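Local coordinates for protein flavocytochrome C3 fumarate reductase (Shewanella frigidimarina, PDB 1QO8) that reduces fumarate to succinate in vitro in an essentially one-way reaction, using FAD and four covalently bound c-type hemes, and may take part in electron transport to iron(III), at residues A[23-31]-A[290-298]; A[78-86]-A[364-372]. All coordinates share one frame; numbering follows the deposited sequence.

Both interactions join the four-heme cytochrome part of the chain to its FAD-binding flavoprotein part, and each does so beside a different heme. Interaction 1 (23-31 with 290-298) lies at the propionate edge of heme 1, where His-293 comes from the flavoprotein. Interaction 2 (78-86 with 364-372) is built round heme 4, whose iron is held by His-83, and stands closer to the flavin: the side chain of Ile-369 is about 7 Å from FAD, whereas in interaction 1 the residue Gly-291 is about 10 Å from it. The segment 364-372 ends at Ser-372, probably part of the fumarate site. The centres of the two contacts are about 30 Å apart and their nearest atoms about 10 Å, so they are separate points of attachment.

Interaction 1: A[23-31]-A[290-298]; sequences IKVTDSETH and HGKHTGYYM. With HEM (protoporphyrin IX containing Fe), chain F.
Asp-27 OD1 is gripped by two successive backbone amides: His-293 N at 2.7 Å, coming in nearly along the C-O axis, and Thr-294 N at 2.8 Å from Asp-27 OD1, on the syn side. The other oxygen, Asp-27 OD2, uses its syn lone pair for Thr-294 OG1, 2.7 Å away. Three bonds thus fix the carboxylate against the turn between two strands. With CG beside its own backbone N (chi1 -73°), the His-293 ring turns back into segment 23-31. His-293 ND1 donates to Thr-26 O (3.0 Å) in a bent bond, 137° at the hydrogen, from above the carbonyl plane; Glu-29 N reaches the same oxygen from the opposite face and closes the type I turn 26-29. The ring is sandwiched: Val-25 CG1 makes a CH-pi contact 3.9 Å from the His-293 centroid, and Lys-292 CG lies over the other face. Lys-292, fully extended, forms a salt bridge through NZ with Glu-29 OE2, an oxygen whose place is less sure; Glu-29 OE1 bonds Thr-66. Val-25 CG2 and Ile-23 CD1 touch the heme. The turn of the hairpin formed by strands 284-291 and 295-301 packs against the loop that leads into helix 30-40, while Asp-27 also packs on Ser-271 of the adjoining strand 271-278.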
loop_
_atom_site.group_PDB
_atom_site.type_symbol
_atom_site.label_atom_id
_atom_site.label_comp_id
_atom_site.label_asym_id
_atom_site.label_seq_id
_atom_site.Cartn_x
_atom_site.Cartn_y
_atom_site.Cartn_z
ATOM N N ILE A 23 5.525 -39.151 25.811
ATOM C CA ILE A 23 6.132 -37.906 25.332
ATOM C C ILE A 23 5.105 -37.140 24.499
ATOM O O ILE A 23 4.633 -37.613 23.465
ATOM C CB ILE A 23 7.443 -38.124 24.573
ATOM C CG1 ILE A 23 8.472 -38.600 25.577
ATOM C CG2 ILE A 23 7.876 -36.822 23.860
ATOM C CD1 ILE A 23 9.841 -39.026 25.151
ATOM N N LYS A 24 4.675 -36.015 25.054
ATOM C CA LYS A 24 3.719 -35.130 24.424
ATOM C C LYS A 24 4.118 -33.654 24.690
ATOM O O LYS A 24 3.727 -33.036 25.684
ATOM C CB LYS A 24 2.365 -35.376 25.100
ATOM C CG LYS A 24 1.203 -34.599 24.500
ATOM C CD LYS A 24 0.032 -34.711 25.502
ATOM C CE LYS A 24 -1.252 -34.167 24.857
ATOM N NZ LYS A 24 -1.306 -34.796 23.500
ATOM N N VAL A 25 4.954 -33.075 23.875
ATOM C CA VAL A 25 5.611 -31.788 24.289
ATOM C C VAL A 25 4.648 -30.669 23.985
ATOM O O VAL A 25 4.106 -30.627 22.883
ATOM C CB VAL A 25 6.944 -31.672 23.586
ATOM C CG1 VAL A 25 7.683 -30.379 24.037
ATOM C CG2 VAL A 25 7.752 -32.931 23.802
ATOM N N THR A 26 4.203 -29.824 24.906
ATOM C CA THR A 26 3.362 -28.710 24.551
ATOM C C THR A 26 4.112 -27.607 23.752
ATOM O O THR A 26 5.342 -27.535 23.678
ATOM C CB THR A 26 2.742 -28.023 25.780
ATOM O OG1 THR A 26 3.831 -27.472 26.573
ATOM C CG2 THR A 26 1.989 -29.096 26.589
ATOM N N ASP A 27 3.321 -26.820 23.028
ATOM C CA ASP A 27 3.884 -25.727 22.202
ATOM C C ASP A 27 4.815 -24.828 23.009
ATOM O O ASP A 27 5.924 -24.627 22.527
ATOM C CB ASP A 27 2.733 -24.971 21.523
ATOM C CG ASP A 27 2.165 -25.930 20.461
ATOM O OD1 ASP A 27 2.852 -26.728 19.804
ATOM O OD2 ASP A 27 0.958 -25.788 20.248
ATOM N N SER A 28 4.412 -24.461 24.226
ATOM C CA SER A 28 5.194 -23.632 25.079
ATOM C C SER A 28 6.303 -24.428 25.762
ATOM O O SER A 28 7.036 -23.751 26.507
ATOM C CB SER A 28 4.435 -22.847 26.128
ATOM O OG SER A 28 3.263 -22.247 25.692
ATOM N N GLU A 29 6.510 -25.728 25.560
ATOM C CA GLU A 29 7.549 -26.492 26.268
ATOM C C GLU A 29 7.625 -26.309 27.761
ATOM O O GLU A 29 8.667 -26.283 28.457
ATOM C CB GLU A 29 8.899 -26.284 25.562
ATOM C CG GLU A 29 8.759 -26.520 24.032
ATOM C CD GLU A 29 10.000 -26.221 23.244
ATOM O OE1 GLU A 29 11.039 -25.705 23.778
ATOM O OE2 GLU A 29 10.118 -26.506 22.026
ATOM N N THR A 30 6.475 -26.150 28.400
ATOM C CA THR A 30 6.324 -25.747 29.782
ATOM C C THR A 30 6.970 -26.733 30.730
ATOM O O THR A 30 7.979 -26.520 31.415
ATOM C CB THR A 30 4.797 -25.624 30.054
ATOM O OG1 THR A 30 4.321 -24.706 29.047
ATOM C CG2 THR A 30 4.483 -25.039 31.418
ATOM N N HIS A 31 6.451 -27.971 30.611
ATOM C CA HIS A 31 6.942 -29.086 31.441
ATOM C C HIS A 31 8.416 -29.194 31.301
ATOM O O HIS A 31 9.103 -29.316 32.309
ATOM C CB HIS A 31 6.293 -30.452 30.979
ATOM C CG HIS A 31 6.686 -31.546 31.939
ATOM N ND1 HIS A 31 6.048 -31.654 33.156
ATOM C CD2 HIS A 31 7.641 -32.506 31.905
ATOM C CE1 HIS A 31 6.601 -32.670 33.814
ATOM N NE2 HIS A 31 7.568 -33.220 33.080
ATOM N N HIS A 290 -0.596 -22.341 14.035
ATOM C CA HIS A 290 0.459 -23.310 13.874
ATOM C C HIS A 290 1.356 -23.332 15.103
ATOM O O HIS A 290 2.116 -22.391 15.326
ATOM C CB HIS A 290 1.223 -23.014 12.592
ATOM C CG HIS A 290 2.325 -24.000 12.403
ATOM N ND1 HIS A 290 3.332 -23.726 11.557
ATOM C CD2 HIS A 290 2.592 -25.222 12.922
ATOM C CE1 HIS A 290 4.213 -24.725 11.545
ATOM N NE2 HIS A 290 3.762 -25.649 12.345
ATOM N N GLY A 291 1.175 -24.392 15.904
ATOM C CA GLY A 291 1.930 -24.606 17.118
ATOM C C GLY A 291 3.108 -25.454 16.710
ATOM O O GLY A 291 2.938 -26.379 15.874
ATOM N N LYS A 292 4.255 -25.158 17.336
ATOM C CA LYS A 292 5.472 -25.887 16.957
ATOM C C LYS A 292 5.311 -27.402 17.143
ATOM O O LYS A 292 5.988 -28.144 16.435
ATOM C CB LYS A 292 6.564 -25.373 17.929
ATOM C CG LYS A 292 7.886 -26.153 17.887
ATOM C CD LYS A 292 8.904 -25.443 18.812
ATOM C CE LYS A 292 10.312 -26.078 18.673
ATOM N NZ LYS A 292 11.124 -25.436 19.807
ATOM N N HIS A 293 4.704 -27.805 18.232
ATOM C CA HIS A 293 4.685 -29.273 18.523
ATOM C C HIS A 293 3.355 -29.870 18.072
ATOM O O HIS A 293 3.226 -30.916 17.508
ATOM C CB HIS A 293 4.866 -29.479 20.068
ATOM C CG HIS A 293 6.337 -29.156 20.293
ATOM N ND1 HIS A 293 6.824 -28.153 21.116
ATOM C CD2 HIS A 293 7.415 -29.712 19.732
ATOM C CE1 HIS A 293 8.144 -28.155 21.046
ATOM N NE2 HIS A 293 8.523 -29.077 20.186
ATOM N N THR A 294 2.304 -29.090 18.310
ATOM C CA THR A 294 0.960 -29.632 18.103
ATOM C C THR A 294 0.516 -29.482 16.656
ATOM O O THR A 294 -0.350 -30.205 16.234
ATOM C CB THR A 294 0.014 -28.904 19.050
ATOM O OG1 THR A 294 -0.247 -27.605 18.623
ATOM C CG2 THR A 294 0.602 -28.876 20.437
ATOM N N GLY A 295 1.125 -28.574 15.882
ATOM C CA GLY A 295 0.738 -28.457 14.477
ATOM C C GLY A 295 -0.384 -27.445 14.375
ATOM O O GLY A 295 -0.578 -26.575 15.258
ATOM N N TYR A 296 -1.209 -27.602 13.350
ATOM C CA TYR A 296 -2.237 -26.636 13.009
ATOM C C TYR A 296 -3.524 -26.986 13.683
ATOM O O TYR A 296 -3.942 -28.162 13.622
ATOM C CB TYR A 296 -2.481 -26.554 11.511
ATOM C CG TYR A 296 -1.314 -25.983 10.718
ATOM C CD1 TYR A 296 -0.194 -26.749 10.416
ATOM C CD2 TYR A 296 -1.342 -24.669 10.289
ATOM C CE1 TYR A 296 0.830 -26.187 9.687
ATOM C CE2 TYR A 296 -0.320 -24.116 9.544
ATOM C CZ TYR A 296 0.762 -24.862 9.267
ATOM O OH TYR A 296 1.796 -24.350 8.535
ATOM N N TYR A 297 -4.186 -26.009 14.245
ATOM C CA TYR A 297 -5.455 -26.245 14.930
ATOM C C TYR A 297 -6.242 -24.945 14.985
ATOM O O TYR A 297 -5.606 -23.878 14.820
ATOM C CB TYR A 297 -5.291 -26.759 16.333
ATOM C CG TYR A 297 -4.701 -25.856 17.375
ATOM C CD1 TYR A 297 -3.314 -25.686 17.403
ATOM C CD2 TYR A 297 -5.484 -25.195 18.289
ATOM C CE1 TYR A 297 -2.741 -24.844 18.356
ATOM C CE2 TYR A 297 -4.914 -24.362 19.234
ATOM C CZ TYR A 297 -3.531 -24.199 19.253
ATOM O OH TYR A 297 -2.960 -23.407 20.200
ATOM N N MET A 298 -7.512 -24.996 15.293
ATOM C CA MET A 298 -8.333 -23.803 15.222
ATOM C C MET A 298 -8.787 -23.573 16.662
ATOM O O MET A 298 -9.160 -24.527 17.323
ATOM C CB MET A 298 -9.564 -23.832 14.319
ATOM C CG MET A 298 -10.634 -22.758 14.477
ATOM S SD MET A 298 -11.925 -22.841 13.170
ATOM C CE MET A 298 -13.092 -21.657 13.812
HETATM C CHA HEM F . 11.294 -32.399 21.867
HETATM C CHB HEM F . 11.833 -37.252 22.174
HETATM C CHC HEM F . 14.785 -36.831 25.990
HETATM C CHD HEM F . 14.295 -32.014 25.669
HETATM C C1A HEM F . 11.174 -33.769 21.682
HETATM C C2A HEM F . 10.253 -34.356 20.725
HETATM C C3A HEM F . 10.443 -35.672 20.811
HETATM C C4A HEM F . 11.451 -35.950 21.794
HETATM C CMA HEM F . 9.770 -36.806 20.020
HETATM C CAA HEM F . 9.269 -33.583 19.807
HETATM C CBA HEM F . 9.636 -32.821 18.566
HETATM C CGA HEM F . 8.665 -32.315 17.523
HETATM O O1A HEM F . 9.064 -32.513 16.307
HETATM O O2A HEM F . 7.570 -31.721 17.783
HETATM C C1B HEM F . 12.756 -37.548 23.148
HETATM C C2B HEM F . 13.370 -38.849 23.401
HETATM C C3B HEM F . 14.227 -38.729 24.422
HETATM C C4B HEM F . 14.121 -37.363 24.887
HETATM C CMB HEM F . 13.097 -40.098 22.531
HETATM C CAB HEM F . 15.201 -39.759 24.996
HETATM C CBB HEM F . 15.967 -40.709 24.412
HETATM C C1C HEM F . 14.859 -35.476 26.277
HETATM C C2C HEM F . 15.569 -34.874 27.387
HETATM C C3C HEM F . 15.463 -33.583 27.265
HETATM C C4C HEM F . 14.657 -33.279 26.114
HETATM C CMC HEM F . 16.321 -35.690 28.469
HETATM C CAC HEM F . 16.114 -32.406 28.064
HETATM C CBC HEM F . 17.420 -32.481 28.424
HETATM C C1D HEM F . 13.483 -31.667 24.612
HETATM C C2D HEM F . 13.110 -30.345 24.183
HETATM C C3D HEM F . 12.315 -30.472 23.135
HETATM C C4D HEM F . 12.113 -31.902 22.868
HETATM C CMD HEM F . 13.646 -29.064 24.891
HETATM C CAD HEM F . 11.665 -29.412 22.203
HETATM C CBD HEM F . 12.548 -29.340 20.914
HETATM C CGD HEM F . 14.042 -29.215 21.143
HETATM O O1D HEM F . 14.403 -28.345 21.995
HETATM O O2D HEM F . 14.864 -29.933 20.529
HETATM N NA HEM F . 11.844 -34.765 22.386
HETATM N NB HEM F . 13.258 -36.673 24.061
HETATM N NC HEM F . 14.266 -34.470 25.525
HETATM N ND HEM F . 12.860 -32.575 23.800
HETATM FE FE HEM F . 13.135 -34.605 23.926
HETATM O O HOH W 1 -0.232 -23.659 20.453
#

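Interaction 2: A[78-86]-A[364-372]; sequences YCNECHSFD and GKDSRILIS. With HEM (protoporphyrin IX containing Fe), chain C.
From the loop after strand 357-364, Asp-366 and its neighbours meet the CXXCH heme-binding motif of a c-type cytochrome, Cys-79 to His-83. The carbonyl O of Asp-366 lies 4.0 Å from Ser-84 CB, a loose contact at the outer end of the interface. Ser-367 follows, its CA-H pointing at Cys-82 O and its OG lying at the edge of the His-83 ring, which has Phe-85 CZ packed over one face; His-59 is the second axial ligand of the iron. Arg-368, centre of an inverse gamma turn, makes both direct hydrogen bonds: its N meets Cys-82 O at 2.8 Å, almost straight at 165°, and its NH2 meets Glu-81 O, also at 2.8 Å, in the guanidinium plane. The bend at chi3 (-55°) brings the edge of the guanidinium to Glu-81 O; a water joins NE to the same oxygen, and NH1 binds Ser-330 O and Asn-332 O, so NH1 and NH2 both have carbonyl partners. Ile-369 points toward the motif and lies against heme 4, its CG1 and CG2 touching the propionate arm, and Ile-369 CD1 ends 3.6 Å from His-83 ND1.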
loop_
_atom_site.group_PDB
_atom_site.type_symbol
_atom_site.label_atom_id
_atom_site.label_comp_id
_atom_site.label_asym_id
_atom_site.label_seq_id
_atom_site.Cartn_x
_atom_site.Cartn_y
_atom_site.Cartn_z
ATOM N N TYR A 78 20.623 -17.041 21.663
ATOM C CA TYR A 78 19.573 -16.238 21.039
ATOM C C TYR A 78 20.016 -14.745 21.012
ATOM O O TYR A 78 19.427 -13.944 20.289
ATOM C CB TYR A 78 18.265 -16.251 21.827
ATOM C CG TYR A 78 17.036 -16.012 20.960
ATOM C CD1 TYR A 78 16.377 -17.071 20.316
ATOM C CD2 TYR A 78 16.497 -14.756 20.820
ATOM C CE1 TYR A 78 15.237 -16.862 19.501
ATOM C CE2 TYR A 78 15.361 -14.527 20.051
ATOM C CZ TYR A 78 14.721 -15.598 19.431
ATOM O OH TYR A 78 13.593 -15.325 18.714
ATOM N N CYS A 79 20.872 -14.323 21.946
ATOM C CA CYS A 79 21.520 -13.004 21.937
ATOM C C CYS A 79 21.937 -12.474 20.593
ATOM O O CYS A 79 21.664 -11.320 20.228
ATOM C CB CYS A 79 22.811 -13.037 22.801
ATOM S SG CYS A 79 22.300 -13.620 24.481
ATOM N N ASN A 80 22.586 -13.335 19.831
ATOM C CA ASN A 80 23.087 -13.043 18.512
ATOM C C ASN A 80 22.027 -12.986 17.451
ATOM O O ASN A 80 22.404 -12.831 16.282
ATOM C CB ASN A 80 24.315 -13.900 18.117
ATOM C CG ASN A 80 25.538 -13.337 18.898
ATOM O OD1 ASN A 80 26.711 -13.801 18.678
ATOM N ND2 ASN A 80 25.467 -12.340 19.781
ATOM N N GLU A 81 20.729 -12.971 17.689
ATOM C CA GLU A 81 19.752 -12.579 16.697
ATOM C C GLU A 81 19.784 -11.040 16.486
ATOM O O GLU A 81 19.247 -10.488 15.536
ATOM C CB GLU A 81 18.355 -12.899 17.246
ATOM C CG GLU A 81 18.041 -14.426 17.241
ATOM C CD GLU A 81 17.856 -14.820 15.782
ATOM O OE1 GLU A 81 17.727 -13.918 14.917
ATOM O OE2 GLU A 81 17.898 -15.988 15.379
ATOM N N CYS A 82 20.293 -10.376 17.538
ATOM C CA CYS A 82 20.420 -8.946 17.574
ATOM C C CYS A 82 21.836 -8.456 17.819
ATOM O O CYS A 82 22.220 -7.500 17.101
ATOM C CB CYS A 82 19.537 -8.296 18.607
ATOM S SG CYS A 82 17.827 -8.858 18.472
ATOM N N HIS A 83 22.580 -9.134 18.680
ATOM C CA HIS A 83 23.929 -8.665 18.997
ATOM C C HIS A 83 24.946 -9.433 18.189
ATOM O O HIS A 83 24.628 -10.365 17.430
ATOM C CB HIS A 83 24.273 -8.775 20.459
ATOM C CG HIS A 83 23.379 -8.102 21.454
ATOM N ND1 HIS A 83 23.509 -6.727 21.780
ATOM C CD2 HIS A 83 22.374 -8.533 22.192
ATOM C CE1 HIS A 83 22.599 -6.430 22.710
ATOM N NE2 HIS A 83 21.814 -7.534 23.001
ATOM N N SER A 84 26.231 -9.193 18.409
ATOM C CA SER A 84 27.177 -10.123 17.747
ATOM C C SER A 84 28.261 -10.491 18.740
ATOM O O SER A 84 29.422 -10.364 18.399
ATOM C CB SER A 84 27.632 -9.547 16.417
ATOM O OG SER A 84 28.019 -10.545 15.450
ATOM N N PHE A 85 27.930 -10.856 19.991
ATOM C CA PHE A 85 28.960 -11.222 20.954
ATOM C C PHE A 85 29.823 -12.345 20.390
ATOM O O PHE A 85 29.279 -13.107 19.604
ATOM C CB PHE A 85 28.393 -11.628 22.295
ATOM C CG PHE A 85 27.413 -10.638 22.862
ATOM C CD1 PHE A 85 27.730 -9.286 23.043
ATOM C CD2 PHE A 85 26.164 -11.023 23.216
ATOM C CE1 PHE A 85 26.791 -8.428 23.586
ATOM C CE2 PHE A 85 25.237 -10.183 23.751
ATOM C CZ PHE A 85 25.529 -8.869 23.972
ATOM N N ASP A 86 31.098 -12.404 20.764
ATOM C CA ASP A 86 31.952 -13.465 20.228
ATOM C C ASP A 86 32.082 -14.508 21.374
ATOM O O ASP A 86 32.429 -14.129 22.496
ATOM C CB ASP A 86 33.329 -12.878 19.942
ATOM C CG ASP A 86 34.385 -13.883 19.554
ATOM O OD1 ASP A 86 34.118 -14.900 18.890
ATOM O OD2 ASP A 86 35.575 -13.712 19.882
ATOM N N GLY A 364 23.470 -0.246 14.034
ATOM C CA GLY A 364 24.649 -1.089 13.794
ATOM C C GLY A 364 24.433 -2.123 12.734
ATOM O O GLY A 364 23.343 -2.687 12.663
ATOM N N LYS A 365 25.386 -2.489 11.906
ATOM C CA LYS A 365 25.153 -3.398 10.812
ATOM C C LYS A 365 25.346 -4.844 11.299
ATOM O O LYS A 365 24.646 -5.788 10.892
ATOM C CB LYS A 365 25.950 -3.023 9.567
ATOM C CG LYS A 365 25.144 -3.255 8.278
ATOM C CD LYS A 365 25.959 -3.742 7.090
ATOM C CE LYS A 365 25.077 -4.452 6.063
ATOM N NZ LYS A 365 23.891 -3.643 5.624
ATOM N N ASP A 366 26.205 -5.025 12.297
ATOM C CA ASP A 366 26.458 -6.273 12.981
ATOM C C ASP A 366 25.599 -6.452 14.227
ATOM O O ASP A 366 24.894 -7.460 14.296
ATOM C CB ASP A 366 27.936 -6.391 13.406
ATOM C CG ASP A 366 28.651 -5.042 13.462
ATOM O OD1 ASP A 366 27.948 -3.954 13.581
ATOM O OD2 ASP A 366 29.923 -5.141 13.340
ATOM N N SER A 367 25.772 -5.617 15.220
ATOM C CA SER A 367 24.891 -5.543 16.384
ATOM C C SER A 367 23.799 -4.524 16.092
ATOM O O SER A 367 23.988 -3.283 16.006
ATOM C CB SER A 367 25.729 -5.361 17.603
ATOM O OG SER A 367 25.219 -5.233 18.902
ATOM N N ARG A 368 22.548 -4.982 15.931
ATOM C CA ARG A 368 21.509 -4.146 15.319
ATOM C C ARG A 368 20.896 -3.207 16.294
ATOM O O ARG A 368 19.704 -3.146 16.617
ATOM C CB ARG A 368 20.483 -4.963 14.514
ATOM C CG ARG A 368 21.116 -5.725 13.346
ATOM C CD ARG A 368 20.084 -6.544 12.503
ATOM N NE ARG A 368 19.304 -7.473 13.315
ATOM C CZ ARG A 368 18.118 -7.325 13.867
ATOM N NH1 ARG A 368 17.278 -6.253 13.799
ATOM N NH2 ARG A 368 17.659 -8.401 14.571
ATOM N N ILE A 369 21.735 -2.339 16.853
ATOM C CA ILE A 369 21.280 -1.389 17.877
ATOM C C ILE A 369 21.488 0.023 17.290
ATOM O O ILE A 369 22.414 0.162 16.478
ATOM C CB ILE A 369 22.299 -1.713 18.999
ATOM C CG1 ILE A 369 21.722 -2.849 19.857
ATOM C CG2 ILE A 369 22.772 -0.501 19.785
ATOM C CD1 ILE A 369 22.737 -3.368 20.849
ATOM N N LEU A 370 20.727 0.997 17.640
ATOM C CA LEU A 370 20.777 2.381 17.268
ATOM C C LEU A 370 22.169 2.981 17.651
ATOM O O LEU A 370 22.578 2.788 18.811
ATOM C CB LEU A 370 19.682 3.196 17.942
ATOM C CG LEU A 370 18.178 2.971 17.719
ATOM C CD1 LEU A 370 17.379 4.292 17.727
ATOM C CD2 LEU A 370 17.760 2.263 16.451
ATOM N N ILE A 371 22.964 3.426 16.716
ATOM C CA ILE A 371 24.100 4.334 17.105
ATOM C C ILE A 371 23.541 5.738 17.090
ATOM O O ILE A 371 23.077 6.256 16.085
ATOM C CB ILE A 371 25.322 4.081 16.241
ATOM C CG1 ILE A 371 25.847 2.670 16.598
ATOM C CG2 ILE A 371 26.459 5.070 16.608
ATOM C CD1 ILE A 371 25.504 1.726 15.489
ATOM N N SER A 372 23.400 6.317 18.273
ATOM C CA SER A 372 22.921 7.627 18.488
ATOM C C SER A 372 23.650 8.691 17.616
ATOM O O SER A 372 24.864 8.677 17.404
ATOM C CB SER A 372 23.190 8.024 19.968
ATOM O OG SER A 372 22.634 9.326 20.073
HETATM C CHA HEM C . 21.187 -3.943 25.172
HETATM C CHB HEM C . 23.109 -8.243 26.351
HETATM C CHC HEM C . 19.587 -10.239 23.715
HETATM C CHD HEM C . 18.557 -5.957 21.683
HETATM C C1A HEM C . 21.982 -4.873 25.787
HETATM C C2A HEM C . 22.974 -4.695 26.835
HETATM C C3A HEM C . 23.488 -5.873 27.160
HETATM C C4A HEM C . 22.852 -6.864 26.288
HETATM C CMA HEM C . 24.593 -6.260 28.172
HETATM C CAA HEM C . 23.386 -3.299 27.405
HETATM C CBA HEM C . 22.649 -2.924 28.706
HETATM C CGA HEM C . 21.203 -2.611 28.402
HETATM O O1A HEM C . 20.365 -3.387 28.972
HETATM O O2A HEM C . 20.918 -1.641 27.631
HETATM C C1B HEM C . 22.186 -9.165 25.875
HETATM C C2B HEM C . 22.120 -10.577 26.229
HETATM C C3B HEM C . 21.129 -11.095 25.527
HETATM C C4B HEM C . 20.544 -10.083 24.688
HETATM C CMB HEM C . 23.042 -11.182 27.275
HETATM C CAB HEM C . 20.475 -12.542 25.577
HETATM C CBB HEM C . 20.590 -13.307 26.666
HETATM C C1C HEM C . 19.051 -9.305 22.861
HETATM C C2C HEM C . 18.003 -9.492 21.865
HETATM C C3C HEM C . 17.709 -8.303 21.347
HETATM C C4C HEM C . 18.548 -7.319 21.987
HETATM C CMC HEM C . 17.451 -10.887 21.552
HETATM C CAC HEM C . 16.634 -7.863 20.288
HETATM C CBC HEM C . 15.432 -8.429 20.215
HETATM C C1D HEM C . 19.156 -5.024 22.488
HETATM C C2D HEM C . 18.989 -3.562 22.344
HETATM C C3D HEM C . 19.704 -3.017 23.313
HETATM C C4D HEM C . 20.342 -4.062 24.087
HETATM C CMD HEM C . 18.129 -2.909 21.242
HETATM C CAD HEM C . 19.905 -1.490 23.625
HETATM C CBD HEM C . 21.263 -1.004 23.183
HETATM C CGD HEM C . 21.656 0.468 23.472
HETATM O O1D HEM C . 20.818 1.376 23.313
HETATM O O2D HEM C . 22.818 0.718 23.852
HETATM N NA HEM C . 21.895 -6.239 25.533
HETATM N NB HEM C . 21.235 -8.905 24.910
HETATM N NC HEM C . 19.353 -7.960 22.911
HETATM N ND HEM C . 19.982 -5.295 23.542
HETATM FE FE HEM C . 20.552 -7.106 24.284
HETATM O O HOH W 2 21.217 -9.599 13.358
HETATM O O HOH W 3 23.271 -9.532 14.768
#